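Local coordinates for protein manganese-containing pseudocatalase (Thermus thermophilus, PDB 2V8T) that probably breaks down hydrogen peroxide to water and oxygen, as a manganese catalase carrying two manganese ions in each subunit, at residues A[42-46]-A[150-155]; A[73-77]-A[177-181]; A[190-195]-A[247-253]. All blocks are in the same frame, centred on the assembly; numbering follows the deposited sequence.

Contact 1: A[42-46]-A[150-155]; sequences NYMYQ and HNFFLE. With MN (manganese (II) ion), chain D.
Tyr43 lays the CE1 side of its ring against the amide of Asn151, CE1 to CG 3.4 Å, the two planes turned 66° apart, and reaches on past it to Glu155. There its OH donates a hydrogen bond of 2.7 Å to Glu155 OE2, which it meets on the anti side of the carboxylate, somewhat out of plane. The same OE2 binds a manganese ion at 2.2 Å and OE1 binds it too, so the carboxylate chelates the metal, and the phenol, a second-shell donor, probably helps to hold its orientation. About one helical turn on from Tyr43, Gln46 sets its amide nearly in one plane with that of Asn151 in a two-bond pair: Asn151 ND2 gives to Gln46 OE1 at 2.8 Å, and Gln46 NE2 returns a bond to Asn151 OD1 at 3.0 Å, each acceptor met on a lone pair. NE2 also donates to Phe139 O. An extended Gln46 chain spans the gap between the helices, which run antiparallel at 162° with axes 12.1 Å apart, two members of the ferritin-like four-helix bundle that encloses the dimanganese site. In the conformer of His150 given here, ND1 also donates to Asn151 OD1. A leucine in place of Asn151 would probably leave Gln46 OE1 without its donor in the buried interior, NE2 keeping only Phe139 O of the two acceptors named. Asn42, whose amide is held by Ser38, Tyr137 and Phe139, lies near His150 CE1 and Leu154 CD1 in the conformers given.

Contact 2: A[73-77]-A[177-181]; sequences HIELV and MIGYL. With MN (manganese (II) ion), chain C.
Helices 57-85 and 172-200 run antiparallel here, their short segments at 159° with axes 11.1 Å apart, and the CA atoms of Val77 and Met177 come to 7.1 Å. Both belong to the ferritin-like four-helix bundle, and the mainly apolar seam between them, with no hydrogen bond across it, lies directly beside its dimanganese centre. Leu76 and Met177 lie alongside, their chains running opposite ways, CG to CG 3.9 Å. The methionine chain then bends at chi2 (-84°) and again at chi3, which brings SD round to Val77 CG2. That same methyl also touches Leu181 CD1 at 3.8 Å, so Val77 sits against both residues. Leu76 CD2 in turn reaches the Tyr180 ring, whose hydroxyl is hydrogen-bonded to Gln9, and Leu181 CD2. Leu181 is thus shared by three residues of the opposing helix, the third being the metal ligand His73. Glu36 and Lys162, from the other two bundle helices, also pack on Leu181. His73 binds one manganese through ND1 at 2.2 Å, alongside Glu36 and Glu70 and two waters, while NE2 makes a weak hydrogen bond to Glu69. With ND1 tied to the metal and an apolar methyl pressed on one face, the imidazole probably has little freedom to tilt. That methyl, Leu181 CD2, stands 3.4 Å from the centroid of the His73 ring in a CH-pi contact, only 5° off the ring normal.

Contact 3: A[190-195]-A[247-253]; sequences AAYGKA and IWKGASP
Lys194 supplies the polar part of this contact, with its ammonium drawn into the bend of segment 247-253. NZ donates to Lys249 O at 2.8 Å and to Ala251 O at 2.9 Å, each carbonyl approached from outside its plane. The chain runs extended from CB to CE and turns at its last torsion (chi4 -71°), which swings NZ between the two oxygens; on the way, CD passes Ile247 O at 3.6 Å. Apolar contacts fill the rest. Ala190 CB meets the six-membered part of Trp248 at the ring edge, CZ3 at 3.8 Å, and also packs on Pro253 CD at 3.7 Å. Ala191 CB touches Trp248 CE3, while Ile247 CG2 lies close to the helix backbone, 3.7 Å from Ala195 N. Small alanines allow the indole and the isoleucine to come this near to helix 172-200 of the ferritin-like bundle. Trp248, the centre of an inverse gamma turn, donates from NE1 to Arg231 O, outside the two segments. The lysine's charge is answered by two peptide oxygens, so this grip depends on the path of the main chain and probably helps to hold the bend, beside the apolar packing of Ile247, Trp248 and Pro253.

Overall arrangement
Contacts 1 and 2 flank the dimanganese centre, their own centres about 17 Å apart and nearest atoms about 6 Å apart. Together they join all four bundle helices, 36-49 with 144-166 and 57-85 with 172-200, and their segments alternate along the chain. Each supplies a ligand to a different manganese, Glu155 and His73, and water 1 binds both ions. Contact 3 attaches the 247-253 loop farther along helix 172-200, which it shares with contact 2; its centre is about 16 Å from that of contact 1, which it touches, and about 21 Å from that of contact 2. Tyr192 ties it to contact 1: its OH lies 3.3 Å from Tyr43 CD2, and its ring packs on Asn151 and Glu155.

Contact 1: A[42-46]-A[150-155]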
ATOM      1  N   ASN A  42       3.628  17.055   7.986  1.00  6.20           N
ATOM      2  CA  ASN A  42       3.277  18.141   7.097  1.00  6.40           C
ATOM      3  C   ASN A  42       4.108  19.402   7.421  1.00  6.19           C
ATOM      4  O   ASN A  42       4.713  19.996   6.547  1.00  6.68           O
ATOM      5  CB  ASN A  42       1.763  18.486   7.201  1.00  6.69           C
ATOM      6  CG  ASN A  42       0.975  17.649   6.210  1.00  7.21           C
ATOM      7  OD1 ASN A  42       0.877  18.030   5.064  1.00  8.67           O
ATOM      8  ND2 ASN A  42       0.453  16.506   6.640  1.00  8.24           N
ATOM      9  N   TYR A  43       4.057  19.798   8.701  1.00  6.27           N
ATOM     10  CA  TYR A  43       4.725  21.079   9.033  1.00  6.72           C
ATOM     11  C   TYR A  43       6.224  20.917   8.983  1.00  6.49           C
ATOM     12  O   TYR A  43       6.945  21.866   8.603  1.00  7.05           O
ATOM     13  CB  TYR A  43       4.240  21.574  10.374  1.00  6.77           C
ATOM     14  CG  TYR A  43       2.747  21.621  10.506  1.00  6.81           C
ATOM     15  CD1 TYR A  43       1.856  21.731   9.423  1.00  7.15           C
ATOM     16  CD2 TYR A  43       2.173  21.517  11.774  1.00  6.67           C
ATOM     17  CE1 TYR A  43       0.497  21.649   9.596  1.00  7.30           C
ATOM     18  CE2 TYR A  43       0.806  21.477  11.977  1.00  6.95           C
ATOM     19  CZ  TYR A  43      -0.042  21.527  10.855  1.00  7.14           C
ATOM     20  OH  TYR A  43      -1.396  21.434  10.979  1.00  8.08           O
ATOM     21  N   MET A  44       6.737  19.751   9.347  1.00  6.49           N
ATOM     22  CA  MET A  44       8.173  19.534   9.299  1.00  6.82           C
ATOM     23  C   MET A  44       8.663  19.684   7.871  1.00  6.49           C
ATOM     24  O   MET A  44       9.607  20.439   7.589  1.00  6.77           O
ATOM     25  CB  MET A  44       8.527  18.185   9.860  1.00  7.53           C
ATOM     26  CG  MET A  44       9.920  18.000  10.161  1.00 10.53           C
ATOM     27  SD  MET A  44      10.615  19.109  11.409  1.00 12.49           S
ATOM     28  CE  MET A  44       9.971  18.588  12.618  1.00 14.38           C
ATOM     29  N   TYR A  45       8.069  18.925   6.921  1.00  6.39           N
ATOM     30  CA  TYR A  45       8.535  19.009   5.540  1.00  6.63           C
ATOM     31  C   TYR A  45       8.268  20.370   4.936  1.00  6.37           C
ATOM     32  O   TYR A  45       9.102  20.886   4.190  1.00  6.72           O
ATOM     33  CB  TYR A  45       7.986  17.862   4.702  1.00  7.35           C
ATOM     34  CG  TYR A  45       8.781  16.604   4.927  1.00  8.49           C
ATOM     35  CD1 TYR A  45       9.837  16.251   4.105  1.00 14.41           C
ATOM     36  CD2 TYR A  45       8.558  15.770   6.006  1.00  8.24           C
ATOM     37  CE1 TYR A  45      10.606  15.162   4.355  1.00 19.01           C
ATOM     38  CE2 TYR A  45       9.334  14.651   6.298  1.00  9.81           C
ATOM     39  CZ  TYR A  45      10.373  14.369   5.420  1.00 14.27           C
ATOM     40  OH  TYR A  45      11.156  13.239   5.639  1.00 18.87           O
ATOM     41  N   GLN A  46       7.100  20.989   5.223  1.00  6.46           N
ATOM     42  CA  GLN A  46       6.901  22.339   4.720  1.00  6.36           C
ATOM     43  C   GLN A  46       8.006  23.266   5.215  1.00  6.68           C
ATOM     44  O   GLN A  46       8.492  24.142   4.497  1.00  7.23           O
ATOM     45  CB  GLN A  46       5.532  22.895   5.141  1.00  6.70           C
ATOM     46  CG  GLN A  46       4.387  22.224   4.392  1.00  6.66           C
ATOM     47  CD  GLN A  46       3.061  22.569   5.023  1.00  8.26           C
ATOM     48  OE1 GLN A  46       2.995  23.498   5.824  1.00 13.03           O
ATOM     49  NE2 GLN A  46       2.001  21.855   4.684  1.00  8.98           N
ATOM     50  N   HIS A 150      -4.298  24.267   3.306  1.00  6.77           N
ATOM     51  CA  HIS A 150      -4.272  22.872   3.681  1.00  6.81           C
ATOM     52  C   HIS A 150      -4.117  22.705   5.192  1.00  6.47           C
ATOM     53  O   HIS A 150      -4.796  21.862   5.788  1.00  7.11           O
ATOM     54  CB  HIS A 150      -3.049  22.201   2.979  0.80  6.90           C
ATOM     55  CG  HIS A 150      -2.780  20.832   3.489  0.80  7.08           C
ATOM     56  ND1 HIS A 150      -1.945  20.610   4.570  0.80  7.62           N
ATOM     57  CD2 HIS A 150      -3.277  19.614   3.182  0.80  7.68           C
ATOM     58  CE1 HIS A 150      -1.970  19.296   4.848  0.80  7.89           C
ATOM     59  NE2 HIS A 150      -2.765  18.656   4.020  0.80  8.05           N
ATOM     60  N   ASN A 151      -3.207  23.461   5.800  1.00  6.44           N
ATOM     61  CA  ASN A 151      -2.914  23.273   7.223  1.00  6.57           C
ATOM     62  C   ASN A 151      -4.091  23.678   8.118  1.00  6.33           C
ATOM     63  O   ASN A 151      -4.345  23.052   9.145  1.00  6.76           O
ATOM     64  CB  ASN A 151      -1.702  24.070   7.629  1.00  6.73           C
ATOM     65  CG  ASN A 151      -0.420  23.573   6.939  1.00  6.93           C
ATOM     66  OD1 ASN A 151      -0.391  22.494   6.334  1.00  7.05           O
ATOM     67  ND2 ASN A 151       0.646  24.364   7.078  1.00  7.91           N
ATOM     68  N   PHE A 152      -4.805  24.718   7.712  1.00  6.67           N
ATOM     69  CA  PHE A 152      -6.030  25.116   8.447  1.00  6.87           C
ATOM     70  C   PHE A 152      -7.028  23.962   8.433  1.00  6.60           C
ATOM     71  O   PHE A 152      -7.568  23.557   9.460  1.00  7.01           O
ATOM     72  CB  PHE A 152      -6.575  26.388   7.789  1.00  7.17           C
ATOM     73  CG  PHE A 152      -7.824  26.915   8.456  1.00  6.92           C
ATOM     74  CD1 PHE A 152      -7.755  27.746   9.557  1.00  7.99           C
ATOM     75  CD2 PHE A 152      -9.073  26.568   7.977  1.00  7.88           C
ATOM     76  CE1 PHE A 152      -8.901  28.239  10.163  1.00  8.75           C
ATOM     77  CE2 PHE A 152     -10.230  27.054   8.581  1.00  9.13           C
ATOM     78  CZ  PHE A 152     -10.129  27.900   9.655  1.00  8.81           C
ATOM     79  N   PHE A 153      -7.270  23.426   7.212  1.00  6.72           N
ATOM     80  CA  PHE A 153      -8.133  22.233   7.073  1.00  6.77           C
ATOM     81  C   PHE A 153      -7.621  21.070   7.925  1.00  6.48           C
ATOM     82  O   PHE A 153      -8.382  20.413   8.624  1.00  6.83           O
ATOM     83  CB  PHE A 153      -8.224  21.847   5.597  1.00  7.10           C
ATOM     84  CG  PHE A 153      -8.807  20.481   5.413  1.00  7.17           C
ATOM     85  CD1 PHE A 153     -10.160  20.235   5.670  1.00  8.30           C
ATOM     86  CD2 PHE A 153      -8.012  19.408   5.079  1.00  8.90           C
ATOM     87  CE1 PHE A 153     -10.670  18.948   5.626  1.00  9.01           C
ATOM     88  CE2 PHE A 153      -8.575  18.119   4.991  1.00 10.41           C
ATOM     89  CZ  PHE A 153      -9.917  17.915   5.297  1.00  9.56           C
ATOM     90  N   LEU A 154      -6.303  20.802   7.848  1.00  6.92           N
ATOM     91  CA  LEU A 154      -5.727  19.656   8.547  1.00  6.85           C
ATOM     92  C   LEU A 154      -6.026  19.762  10.034  1.00  6.58           C
ATOM     93  O   LEU A 154      -6.365  18.771  10.688  1.00  7.29           O
ATOM     94  CB  LEU A 154      -4.221  19.575   8.388  0.50 10.32           C
ATOM     95  CG  LEU A 154      -3.481  18.260   8.212  0.50 15.95           C
ATOM     96  CD1 LEU A 154      -1.944  18.521   8.454  0.50 17.51           C
ATOM     97  CD2 LEU A 154      -4.140  17.056   8.863  0.50 16.16           C
ATOM     98  N   GLU A 155      -5.846  20.947  10.637  1.00  6.72           N
ATOM     99  CA  GLU A 155      -6.096  21.084  12.036  1.00  6.74           C
ATOM    100  C   GLU A 155      -7.535  20.833  12.415  1.00  6.59           C
ATOM    101  O   GLU A 155      -7.811  20.222  13.452  1.00  7.35           O
ATOM    102  CB  GLU A 155      -5.622  22.457  12.582  1.00  7.05           C
ATOM    103  CG  GLU A 155      -4.111  22.601  12.596  1.00  7.09           C
ATOM    104  CD  GLU A 155      -3.376  21.828  13.683  1.00  6.91           C
ATOM    105  OE1 GLU A 155      -3.933  21.555  14.767  1.00  7.52           O
ATOM    106  OE2 GLU A 155      -2.135  21.589  13.528  1.00  7.49           O
TER
HETATM  107 MN    MN D1304      -1.749  20.863  15.575  1.00  7.11          MN
HETATM  108  O   HOH W   1      -1.601  18.688  15.570  0.25  7.17           O

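Contact 2: A[73-77]-A[177-181]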
ATOM      1  N   HIS A  73       3.528  16.196  20.517  1.00  7.02           N
ATOM      2  CA  HIS A  73       2.203  15.597  20.437  1.00  6.98           C
ATOM      3  C   HIS A  73       2.250  14.139  20.009  1.00  6.60           C
ATOM      4  O   HIS A  73       1.480  13.339  20.552  1.00  7.36           O
ATOM      5  CB  HIS A  73       1.281  16.404  19.549  1.00  6.75           C
ATOM      6  CG  HIS A  73       1.003  17.756  20.046  1.00  7.05           C
ATOM      7  ND1 HIS A  73       0.092  18.584  19.415  1.00  7.59           N
ATOM      8  CD2 HIS A  73       1.524  18.427  21.127  1.00  8.50           C
ATOM      9  CE1 HIS A  73       0.107  19.722  20.105  1.00  8.08           C
ATOM     10  NE2 HIS A  73       0.954  19.658  21.142  1.00  8.64           N
ATOM     11  N   ILE A  74       3.109  13.747  19.061  1.00  6.67           N
ATOM     12  CA  ILE A  74       3.235  12.310  18.812  1.00  6.59           C
ATOM     13  C   ILE A  74       3.674  11.621  20.087  1.00  6.60           C
ATOM     14  O   ILE A  74       3.228  10.513  20.409  1.00  6.84           O
ATOM     15  CB  ILE A  74       4.102  11.923  17.580  1.00  7.04           C
ATOM     16  CG1 ILE A  74       5.557  12.318  17.668  1.00  7.21           C
ATOM     17  CG2 ILE A  74       3.462  12.439  16.299  1.00  8.42           C
ATOM     18  CD1 ILE A  74       6.455  11.549  16.675  1.00  7.80           C
ATOM     19  N   GLU A  75       4.577  12.262  20.845  1.00  6.38           N
ATOM     20  CA  GLU A  75       5.051  11.702  22.116  1.00  6.47           C
ATOM     21  C   GLU A  75       3.894  11.514  23.095  1.00  6.48           C
ATOM     22  O   GLU A  75       3.764  10.486  23.754  1.00  6.84           O
ATOM     23  CB  GLU A  75       6.131  12.649  22.665  1.00  7.05           C
ATOM     24  CG  GLU A  75       6.749  12.148  23.936  1.00  7.51           C
ATOM     25  CD  GLU A  75       7.735  13.135  24.572  1.00  8.19           C
ATOM     26  OE1 GLU A  75       7.694  14.364  24.194  1.00  8.96           O
ATOM     27  OE2 GLU A  75       8.506  12.673  25.441  1.00  8.91           O
ATOM     28  N   LEU A  76       3.052  12.561  23.215  1.00  6.47           N
ATOM     29  CA  LEU A  76       1.945  12.523  24.182  1.00  6.48           C
ATOM     30  C   LEU A  76       0.899  11.452  23.811  1.00  6.35           C
ATOM     31  O   LEU A  76       0.379  10.752  24.671  1.00  6.63           O
ATOM     32  CB  LEU A  76       1.319  13.906  24.271  1.00  6.91           C
ATOM     33  CG  LEU A  76       0.235  14.078  25.343  1.00  7.07           C
ATOM     34  CD1 LEU A  76       0.882  13.955  26.742  1.00  9.85           C
ATOM     35  CD2 LEU A  76      -0.439  15.418  25.194  1.00  8.30           C
ATOM     36  N   VAL A  77       0.563  11.379  22.498  1.00  6.46           N
ATOM     37  CA  VAL A  77      -0.411  10.369  22.081  1.00  6.13           C
ATOM     38  C   VAL A  77       0.177   8.963  22.258  1.00  6.14           C
ATOM     39  O   VAL A  77      -0.539   8.062  22.740  1.00  6.41           O
ATOM     40  CB  VAL A  77      -0.901  10.627  20.646  1.00  6.37           C
ATOM     41  CG1 VAL A  77      -1.934   9.553  20.277  1.00  7.67           C
ATOM     42  CG2 VAL A  77      -1.550  12.014  20.549  1.00  7.18           C
ATOM     43  N   MET A 177      -5.514  13.732  27.571  1.00  7.16           N
ATOM     44  CA  MET A 177      -4.726  13.998  26.383  1.00  6.94           C
ATOM     45  C   MET A 177      -5.568  14.708  25.337  1.00  6.50           C
ATOM     46  O   MET A 177      -5.115  15.681  24.699  1.00  6.99           O
ATOM     47  CB  MET A 177      -4.110  12.703  25.854  1.00  7.05           C
ATOM     48  CG  MET A 177      -3.389  12.860  24.526  1.00  7.55           C
ATOM     49  SD  MET A 177      -4.422  12.779  23.052  1.00  7.82           S
ATOM     50  CE  MET A 177      -4.838  11.018  23.066  1.00  9.02           C
ATOM     51  N   ILE A 178      -6.780  14.201  25.089  1.00  6.36           N
ATOM     52  CA  ILE A 178      -7.582  14.759  24.012  1.00  6.84           C
ATOM     53  C   ILE A 178      -8.026  16.164  24.373  1.00  6.71           C
ATOM     54  O   ILE A 178      -8.010  17.074  23.554  1.00  7.16           O
ATOM     55  CB  ILE A 178      -8.749  13.854  23.630  1.00  7.33           C
ATOM     56  CG1 ILE A 178      -8.244  12.563  23.008  1.00  7.90           C
ATOM     57  CG2 ILE A 178      -9.708  14.638  22.726  1.00  9.09           C
ATOM     58  CD1 ILE A 178      -9.288  11.473  22.866  1.00  9.00           C
ATOM     59  N   GLY A 179      -8.470  16.367  25.637  1.00  7.02           N
ATOM     60  CA  GLY A 179      -8.856  17.716  26.012  1.00  7.58           C
ATOM     61  C   GLY A 179      -7.724  18.721  25.788  1.00  7.11           C
ATOM     62  O   GLY A 179      -7.953  19.837  25.311  1.00  7.70           O
ATOM     63  N   TYR A 180      -6.523  18.328  26.157  1.00  7.04           N
ATOM     64  CA  TYR A 180      -5.362  19.209  25.976  1.00  7.18           C
ATOM     65  C   TYR A 180      -5.119  19.480  24.489  1.00  6.98           C
ATOM     66  O   TYR A 180      -4.916  20.633  24.072  1.00  7.47           O
ATOM     67  CB  TYR A 180      -4.127  18.615  26.652  1.00  7.59           C
ATOM     68  CG  TYR A 180      -2.942  19.532  26.579  1.00  7.87           C
ATOM     69  CD1 TYR A 180      -2.921  20.705  27.315  1.00  8.96           C
ATOM     70  CD2 TYR A 180      -1.847  19.272  25.786  1.00  8.67           C
ATOM     71  CE1 TYR A 180      -1.850  21.596  27.285  1.00 10.06           C
ATOM     72  CE2 TYR A 180      -0.768  20.207  25.744  1.00  9.62           C
ATOM     73  CZ  TYR A 180      -0.799  21.338  26.524  1.00  9.46           C
ATOM     74  OH  TYR A 180       0.286  22.231  26.436  1.00 11.42           O
ATOM     75  N   LEU A 181      -5.115  18.417  23.684  1.00  6.90           N
ATOM     76  CA  LEU A 181      -4.816  18.590  22.266  1.00  7.04           C
ATOM     77  C   LEU A 181      -5.947  19.239  21.483  1.00  7.02           C
ATOM     78  O   LEU A 181      -5.687  19.823  20.425  1.00  7.96           O
ATOM     79  CB  LEU A 181      -4.336  17.290  21.661  1.00  7.52           C
ATOM     80  CG  LEU A 181      -2.994  16.772  22.230  1.00  8.02           C
ATOM     81  CD1 LEU A 181      -2.511  15.560  21.440  1.00  9.56           C
ATOM     82  CD2 LEU A 181      -1.902  17.859  22.248  1.00  8.74           C
TER
HETATM   83 MN    MN C1303      -0.997  18.292  17.514  1.00  7.51          MN
HETATM   84  O   HOH W   1      -1.601  18.688  15.570  0.25  7.17           O
HETATM   85  O   HOH W   2      -3.005  18.366  18.489  0.25 11.64           O

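Contact 3: A[190-195]-A[247-253]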
ATOM      1  N   ALA A 190      -6.252  28.529  14.744  1.00  7.01           N
ATOM      2  CA  ALA A 190      -6.336  29.994  14.833  1.00  7.44           C
ATOM      3  C   ALA A 190      -5.099  30.646  14.223  1.00  7.21           C
ATOM      4  O   ALA A 190      -5.211  31.691  13.566  1.00  7.90           O
ATOM      5  CB  ALA A 190      -6.499  30.408  16.312  1.00  8.47           C
ATOM      6  N   ALA A 191      -3.913  30.077  14.467  1.00  7.03           N
ATOM      7  CA  ALA A 191      -2.686  30.663  13.989  1.00  7.68           C
ATOM      8  C   ALA A 191      -2.625  30.599  12.455  1.00  7.25           C
ATOM      9  O   ALA A 191      -2.279  31.577  11.792  1.00  7.52           O
ATOM     10  CB  ALA A 191      -1.468  29.965  14.606  1.00  8.18           C
ATOM     11  N   TYR A 192      -2.951  29.433  11.885  1.00  7.39           N
ATOM     12  CA  TYR A 192      -2.986  29.340  10.430  1.00  7.31           C
ATOM     13  C   TYR A 192      -4.081  30.214   9.831  1.00  7.22           C
ATOM     14  O   TYR A 192      -3.903  30.803   8.756  1.00  7.75           O
ATOM     15  CB  TYR A 192      -3.123  27.878   9.983  1.00  7.22           C
ATOM     16  CG  TYR A 192      -1.906  27.035  10.326  1.00  7.38           C
ATOM     17  CD1 TYR A 192      -0.614  27.491  10.107  1.00  8.71           C
ATOM     18  CD2 TYR A 192      -2.046  25.766  10.885  1.00  7.80           C
ATOM     19  CE1 TYR A 192       0.490  26.694  10.388  1.00  9.39           C
ATOM     20  CE2 TYR A 192      -0.947  24.975  11.181  1.00  8.18           C
ATOM     21  CZ  TYR A 192       0.331  25.437  10.921  1.00  8.44           C
ATOM     22  OH  TYR A 192       1.461  24.717  11.199  1.00 10.09           O
ATOM     23  N   GLY A 193      -5.203  30.342  10.547  1.00  7.35           N
ATOM     24  CA  GLY A 193      -6.245  31.231  10.083  1.00  7.54           C
ATOM     25  C   GLY A 193      -5.792  32.702  10.079  1.00  7.52           C
ATOM     26  O   GLY A 193      -6.065  33.439   9.123  1.00  8.28           O
ATOM     27  N   LYS A 194      -5.103  33.115  11.146  1.00  7.60           N
ATOM     28  CA  LYS A 194      -4.528  34.473  11.189  1.00  7.72           C
ATOM     29  C   LYS A 194      -3.495  34.671  10.101  1.00  7.62           C
ATOM     30  O   LYS A 194      -3.426  35.751   9.494  1.00  8.34           O
ATOM     31  CB  LYS A 194      -3.939  34.732  12.596  1.00  8.08           C
ATOM     32  CG  LYS A 194      -4.999  34.946  13.663  1.00  8.16           C
ATOM     33  CD  LYS A 194      -4.380  35.025  15.068  1.00  8.97           C
ATOM     34  CE  LYS A 194      -5.396  35.135  16.185  1.00  9.67           C
ATOM     35  NZ  LYS A 194      -6.043  36.489  16.186  1.00 10.45           N
ATOM     36  N   ALA A 195      -2.675  33.656   9.827  1.00  7.51           N
ATOM     37  CA  ALA A 195      -1.706  33.775   8.761  1.00  7.84           C
ATOM     38  C   ALA A 195      -2.419  33.975   7.401  1.00  7.67           C
ATOM     39  O   ALA A 195      -2.035  34.832   6.609  1.00  8.24           O
ATOM     40  CB  ALA A 195      -0.830  32.524   8.714  1.00  8.32           C
ATOM     41  N   ILE A 247       2.169  37.417  13.744  1.00  9.24           N
ATOM     42  CA  ILE A 247       0.948  36.746  13.303  1.00  9.34           C
ATOM     43  C   ILE A 247       0.103  36.363  14.500  1.00  8.71           C
ATOM     44  O   ILE A 247      -1.129  36.491  14.480  1.00  9.20           O
ATOM     45  CB  ILE A 247       1.275  35.515  12.422  1.00  9.81           C
ATOM     46  CG1 ILE A 247       2.001  35.921  11.150  1.00 12.21           C
ATOM     47  CG2 ILE A 247       0.004  34.712  12.134  1.00 11.40           C
ATOM     48  CD1 ILE A 247       2.648  34.734  10.415  1.00 14.19           C
ATOM     49  N   TRP A 248       0.739  35.783  15.537  1.00  8.73           N
ATOM     50  CA  TRP A 248       0.038  35.342  16.733  1.00  8.41           C
ATOM     51  C   TRP A 248      -0.187  36.528  17.679  1.00  8.81           C
ATOM     52  O   TRP A 248       0.633  36.810  18.565  1.00  9.53           O
ATOM     53  CB  TRP A 248       0.770  34.192  17.430  1.00  8.43           C
ATOM     54  CG  TRP A 248      -0.020  33.581  18.526  1.00  8.31           C
ATOM     55  CD1 TRP A 248       0.247  33.643  19.868  1.00  8.54           C
ATOM     56  CD2 TRP A 248      -1.234  32.874  18.389  1.00  8.19           C
ATOM     57  NE1 TRP A 248      -0.715  32.975  20.572  1.00  8.12           N
ATOM     58  CE2 TRP A 248      -1.655  32.492  19.691  1.00  7.96           C
ATOM     59  CE3 TRP A 248      -2.061  32.531  17.288  1.00  8.57           C
ATOM     60  CZ2 TRP A 248      -2.842  31.827  19.920  1.00  8.31           C
ATOM     61  CZ3 TRP A 248      -3.266  31.892  17.537  1.00  9.03           C
ATOM     62  CH2 TRP A 248      -3.654  31.528  18.842  1.00  8.89           C
ATOM     63  N   LYS A 249      -1.252  37.246  17.387  1.00  9.18           N
ATOM     64  CA  LYS A 249      -1.653  38.463  18.072  1.00  9.81           C
ATOM     65  C   LYS A 249      -3.133  38.628  17.862  1.00  9.83           C
ATOM     66  O   LYS A 249      -3.745  37.952  17.018  1.00 10.72           O
ATOM     67  CB  LYS A 249      -0.876  39.687  17.553  1.00 10.99           C
ATOM     68  CG  LYS A 249      -1.179  40.040  16.134  1.00 12.06           C
ATOM     69  CD  LYS A 249      -0.457  41.263  15.644  1.00 16.02           C
ATOM     70  CE  LYS A 249      -0.945  41.745  14.260  1.00 20.32           C
ATOM     71  NZ  LYS A 249      -0.921  40.738  13.054  0.70 25.52           N
ATOM     72  N   GLY A 250      -3.744  39.562  18.580  1.00 10.77           N
ATOM     73  CA  GLY A 250      -5.160  39.776  18.455  1.00 10.72           C
ATOM     74  C   GLY A 250      -5.977  38.743  19.165  1.00 10.41           C
ATOM     75  O   GLY A 250      -5.556  38.046  20.071  1.00 11.66           O
ATOM     76  N   ALA A 251      -7.227  38.633  18.739  1.00 10.39           N
ATOM     77  CA  ALA A 251      -8.233  37.927  19.515  1.00 11.10           C
ATOM     78  C   ALA A 251      -8.150  36.437  19.332  1.00  9.95           C
ATOM     79  O   ALA A 251      -7.966  35.908  18.229  1.00 10.80           O
ATOM     80  CB  ALA A 251      -9.640  38.390  19.078  1.00 13.69           C
ATOM     81  N   SER A 252      -8.398  35.720  20.421  1.00  9.93           N
ATOM     82  CA  SER A 252      -8.603  34.274  20.381  1.00  9.43           C
ATOM     83  C   SER A 252      -9.981  33.983  19.800  1.00 10.40           C
ATOM     84  O   SER A 252     -10.977  34.580  20.272  1.00 11.69           O
ATOM     85  CB  SER A 252      -8.594  33.735  21.798  1.00 10.50           C
ATOM     86  OG  SER A 252      -9.022  32.366  21.829  1.00 11.00           O
ATOM     87  N   PRO A 253     -10.128  33.010  18.908  1.00  9.93           N
ATOM     88  CA  PRO A 253     -11.489  32.584  18.498  1.00 11.66           C
ATOM     89  C   PRO A 253     -12.313  32.028  19.655  1.00 12.42           C
ATOM     90  O   PRO A 253     -13.551  32.054  19.587  1.00 16.13           O
ATOM     91  CB  PRO A 253     -11.197  31.525  17.416  1.00 12.60           C
ATOM     92  CG  PRO A 253      -9.836  31.881  16.918  1.00 13.06           C
ATOM     93  CD  PRO A 253      -9.075  32.339  18.107  1.00 10.21           C
TER